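Local structure of aminotransferase, classes I and II (Silicibacter pomeroyi DSS-3, 3H14) at residues Gly339-Asp347 against Ala354-Ala362. The protein is a putative pyridoxal-phosphate-dependent aminotransferase of class I and II type that probably transfers the amino group of L-aspartate to 2-oxoglutarate, giving oxaloacetate and L-glutamate. Sequence-based numbering, arbitrary orientation.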
ATOM      1  N   GLY A 339      14.032  11.828  18.183  1.00 19.16           N
ATOM      2  CA  GLY A 339      12.859  12.635  17.806  1.00 18.95           C
ATOM      3  C   GLY A 339      12.346  12.328  16.426  1.00 18.08           C
ATOM      4  O   GLY A 339      11.773  13.204  15.730  1.00 16.90           O
ATOM      5  N   VAL A 340      12.545  11.069  16.027  1.00 18.74           N
ATOM      6  CA  VAL A 340      12.129  10.581  14.716  1.00 17.71           C
ATOM      7  C   VAL A 340      11.264   9.358  14.915  1.00 17.57           C
ATOM      8  O   VAL A 340      11.620   8.469  15.677  1.00 16.98           O
ATOM      9  CB  VAL A 340      13.319  10.247  13.763  1.00 17.77           C
ATOM     10  CG1 VAL A 340      12.808   9.738  12.426  1.00 17.43           C
ATOM     11  CG2 VAL A 340      14.186  11.501  13.482  1.00 17.34           C
ATOM     12  N   ALA A 341      10.117   9.327  14.218  1.00 16.37           N
ATOM     13  CA  ALA A 341       9.165   8.211  14.308  1.00 16.92           C
ATOM     14  C   ALA A 341       9.362   7.288  13.124  1.00 15.76           C
ATOM     15  O   ALA A 341       9.381   7.738  12.032  1.00 15.88           O
ATOM     16  CB  ALA A 341       7.695   8.719  14.340  1.00 16.17           C
ATOM     17  N   VAL A 342       9.592   6.019  13.402  1.00 16.37           N
ATOM     18  CA  VAL A 342       9.760   4.993  12.385  1.00 16.84           C
ATOM     19  C   VAL A 342       8.919   3.799  12.801  1.00 16.53           C
ATOM     20  O   VAL A 342       8.504   3.706  13.955  1.00 17.10           O
ATOM     21  CB  VAL A 342      11.250   4.606  12.191  1.00 17.10           C
ATOM     22  CG1 VAL A 342      12.092   5.874  11.877  1.00 17.15           C
ATOM     23  CG2 VAL A 342      11.776   3.847  13.383  1.00 14.62           C
ATOM     24  N   THR A 343       8.691   2.856  11.886  1.00 18.28           N
ATOM     25  CA  THR A 343       7.780   1.741  12.152  1.00 18.87           C
ATOM     26  C   THR A 343       8.514   0.413  12.292  1.00 18.57           C
ATOM     27  O   THR A 343       9.202   0.008  11.369  1.00 17.77           O
ATOM     28  CB  THR A 343       6.791   1.550  10.989  1.00 19.69           C
ATOM     29  OG1 THR A 343       6.090   2.791  10.752  1.00 25.45           O
ATOM     30  CG2 THR A 343       5.800   0.445  11.344  1.00 19.53           C
ATOM     31  N   PRO A 344       8.314  -0.288  13.404  1.00 17.92           N
ATOM     32  CA  PRO A 344       8.927  -1.601  13.487  1.00 18.76           C
ATOM     33  C   PRO A 344       8.381  -2.552  12.410  1.00 19.44           C
ATOM     34  O   PRO A 344       7.223  -2.418  11.996  1.00 19.30           O
ATOM     35  CB  PRO A 344       8.514  -2.104  14.861  1.00 19.08           C
ATOM     36  CG  PRO A 344       8.050  -0.948  15.598  1.00 18.05           C
ATOM     37  CD  PRO A 344       7.611   0.073  14.643  1.00 18.46           C
ATOM     38  N   GLY A 345       9.206  -3.505  11.982  1.00 18.79           N
ATOM     39  CA  GLY A 345       8.825  -4.447  10.963  1.00 19.64           C
ATOM     40  C   GLY A 345       7.791  -5.494  11.343  1.00 19.71           C
ATOM     41  O   GLY A 345       7.221  -6.118  10.443  1.00 20.29           O
ATOM     42  N   LEU A 346       7.521  -5.678  12.646  1.00 20.61           N
ATOM     43  CA  LEU A 346       6.643  -6.760  13.102  0.50 21.21           C
ATOM     44  C   LEU A 346       5.235  -6.759  12.464  1.00 21.64           C
ATOM     45  O   LEU A 346       4.702  -7.836  12.170  1.00 22.20           O
ATOM     46  CB  LEU A 346       6.524  -6.771  14.624  0.50 21.75           C
ATOM     47  CG  LEU A 346       7.800  -7.168  15.363  0.50 22.61           C
ATOM     48  CD1 LEU A 346       8.564  -5.897  15.795  0.50 21.89           C
ATOM     49  CD2 LEU A 346       7.476  -8.045  16.551  0.50 24.22           C
ATOM     50  N   ASP A 347       4.658  -5.578  12.223  1.00 21.21           N
ATOM     51  CA  ASP A 347       3.325  -5.485  11.555  1.00 21.58           C
ATOM     52  C   ASP A 347       3.323  -6.077  10.157  1.00 20.72           C
ATOM     53  O   ASP A 347       2.278  -6.543   9.691  1.00 21.91           O
ATOM     54  CB  ASP A 347       2.843  -4.031  11.423  1.00 21.79           C
ATOM     55  CG  ASP A 347       2.331  -3.422  12.744  1.00 24.14           C
ATOM     56  OD1 ASP A 347       1.747  -4.172  13.603  1.00 25.70           O
ATOM     57  OD2 ASP A 347       2.510  -2.170  12.896  1.00 21.27           O
ATOM     58  N   ALA A 354      11.035  -8.468  13.845  1.00 20.48           N
ATOM     59  CA  ALA A 354      11.765  -7.997  15.029  1.00 20.85           C
ATOM     60  C   ALA A 354      13.127  -7.473  14.604  1.00 20.92           C
ATOM     61  O   ALA A 354      13.775  -6.698  15.347  1.00 22.72           O
ATOM     62  CB  ALA A 354      11.913  -9.094  16.046  1.00 21.73           C
ATOM     63  N   GLY A 355      13.587  -7.920  13.448  1.00 20.02           N
ATOM     64  CA  GLY A 355      14.875  -7.480  12.880  1.00 19.85           C
ATOM     65  C   GLY A 355      14.800  -6.503  11.739  1.00 19.16           C
ATOM     66  O   GLY A 355      15.780  -6.318  10.999  1.00 19.86           O
ATOM     67  N   THR A 356      13.617  -5.890  11.524  1.00 18.03           N
ATOM     68  CA  THR A 356      13.483  -4.965  10.422  1.00 17.10           C
ATOM     69  C   THR A 356      12.757  -3.668  10.851  1.00 16.09           C
ATOM     70  O   THR A 356      12.079  -3.635  11.872  1.00 15.67           O
ATOM     71  CB  THR A 356      12.752  -5.604   9.197  1.00 17.46           C
ATOM     72  OG1 THR A 356      11.397  -5.916   9.563  1.00 15.37           O
ATOM     73  CG2 THR A 356      13.417  -6.939   8.747  1.00 17.54           C
ATOM     74  N   LEU A 357      12.931  -2.632  10.039  1.00 17.02           N
ATOM     75  CA  LEU A 357      12.253  -1.347  10.193  1.00 18.61           C
ATOM     76  C   LEU A 357      11.740  -0.845   8.857  1.00 17.99           C
ATOM     77  O   LEU A 357      12.367  -1.057   7.830  1.00 18.70           O
ATOM     78  CB  LEU A 357      13.235  -0.267  10.696  1.00 19.49           C
ATOM     79  CG  LEU A 357      13.625  -0.073  12.141  1.00 21.90           C
ATOM     80  CD1 LEU A 357      14.528   1.152  12.225  1.00 21.46           C
ATOM     81  CD2 LEU A 357      12.451   0.117  13.085  1.00 20.74           C
ATOM     82  N   ARG A 358      10.639  -0.089   8.881  1.00 17.73           N
ATOM     83  CA  ARG A 358      10.174   0.615   7.694  1.00 16.91           C
ATOM     84  C   ARG A 358      10.295   2.121   7.924  1.00 17.54           C
ATOM     85  O   ARG A 358       9.815   2.617   8.913  1.00 18.21           O
ATOM     86  CB  ARG A 358       8.713   0.270   7.374  1.00 17.16           C
ATOM     87  CG  ARG A 358       8.293   0.766   6.013  1.00 14.02           C
ATOM     88  CD  ARG A 358       6.777   0.794   5.799  1.00 17.12           C
ATOM     89  NE  ARG A 358       6.123   1.854   6.586  1.00 18.07           N
ATOM     90  CZ  ARG A 358       4.797   2.034   6.608  1.00 20.24           C
ATOM     91  NH1 ARG A 358       4.007   1.257   5.884  1.00 17.17           N
ATOM     92  NH2 ARG A 358       4.270   2.974   7.354  1.00 20.04           N
ATOM     93  N   PHE A 359      10.931   2.826   6.995  1.00 18.48           N
ATOM     94  CA  PHE A 359      10.947   4.277   6.960  1.00 19.22           C
ATOM     95  C   PHE A 359       9.975   4.713   5.902  1.00 19.74           C
ATOM     96  O   PHE A 359       9.901   4.088   4.854  1.00 20.80           O
ATOM     97  CB  PHE A 359      12.323   4.808   6.552  1.00 19.86           C
ATOM     98  CG  PHE A 359      13.424   4.428   7.478  1.00 21.68           C
ATOM     99  CD1 PHE A 359      13.791   5.283   8.525  1.00 21.46           C
ATOM    100  CD2 PHE A 359      14.088   3.217   7.326  1.00 22.58           C
ATOM    101  CE1 PHE A 359      14.812   4.947   9.390  1.00 21.58           C
ATOM    102  CE2 PHE A 359      15.126   2.864   8.182  1.00 22.41           C
ATOM    103  CZ  PHE A 359      15.496   3.718   9.218  1.00 22.02           C
ATOM    104  N   SER A 360       9.270   5.809   6.135  1.00 19.93           N
ATOM    105  CA  SER A 360       8.458   6.453   5.121  1.00 21.08           C
ATOM    106  C   SER A 360       9.105   7.788   4.784  1.00 21.06           C
ATOM    107  O   SER A 360       9.553   8.474   5.669  1.00 23.14           O
ATOM    108  CB  SER A 360       7.011   6.664   5.613  1.00 21.87           C
ATOM    109  OG  SER A 360       6.299   7.450   4.634  1.00 25.56           O
ATOM    110  N   TYR A 361       9.177   8.136   3.513  1.00 21.31           N
ATOM    111  CA  TYR A 361       9.706   9.433   3.111  1.00 21.29           C
ATOM    112  C   TYR A 361       8.638  10.290   2.405  1.00 21.94           C
ATOM    113  O   TYR A 361       8.949  11.086   1.543  1.00 21.97           O
ATOM    114  CB  TYR A 361      11.010   9.285   2.310  1.00 20.40           C
ATOM    115  CG  TYR A 361      11.013   8.400   1.083  1.00 19.99           C
ATOM    116  CD1 TYR A 361      11.463   7.077   1.132  1.00 17.74           C
ATOM    117  CD2 TYR A 361      10.605   8.889  -0.143  1.00 17.05           C
ATOM    118  CE1 TYR A 361      11.451   6.275  -0.008  1.00 16.78           C
ATOM    119  CE2 TYR A 361      10.604   8.104  -1.261  1.00 20.17           C
ATOM    120  CZ  TYR A 361      11.055   6.801  -1.199  1.00 16.53           C
ATOM    121  OH  TYR A 361      11.027   6.047  -2.343  1.00 17.96           O
ATOM    122  N   ALA A 362       7.390  10.156   2.848  1.00 22.22           N
ATOM    123  CA  ALA A 362       6.252  10.828   2.219  1.00 25.10           C
ATOM    124  C   ALA A 362       6.116  12.301   2.637  1.00 26.88           C
ATOM    125  O   ALA A 362       5.316  13.022   2.037  1.00 30.94           O
ATOM    126  CB  ALA A 362       4.972  10.071   2.541  1.00 24.51           C
TER
HETATM  127  O   HOH W   1       7.367   3.828   8.117  1.00 19.59           O
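Val342 fits its two methyls against two different side chains of the partner strand: CG1 lies 3.8 Å from CE1 of the Phe359 ring, and CG2 reaches CD2 of Leu357. With chi1 at -55°, CG1 stands beside the backbone N and CG2 between N and the carbonyl carbon, which sends one branch to each neighbour. Cut back to an alanine here, the side chain would lose both branches and probably leave a gap beside the Phe359 ring and the Leu357 methyls. Next along, Thr343 and Arg358 exchange two nearly straight backbone hydrogen bonds, Arg358 N to Thr343 O at 2.9 Å being the shorter. Their side chains run side by side over the same face, where a water accepts from Thr343 OG1 and, in the guanidinium plane, from Arg358 NE (2.8 Å), while donating to Arg358 O; Arg358 NH1 hydrogen-bonds Asn172 OD1. Gly345 is also closely packed: its N gives Thr356 O a bent bond (N-H...O 142°), and Thr356 OG1, hydrogen-bonded to Tyr317 OH, lies 3.3 Å from Gly345 CA. The looser, partly exposed side is at Ala354 and Leu346, the latter modelled in two conformers. Strands 340-344 and 356-360 thus form an antiparallel beta hairpin at the centre of the small mixed sheet of this aminotransferase fold.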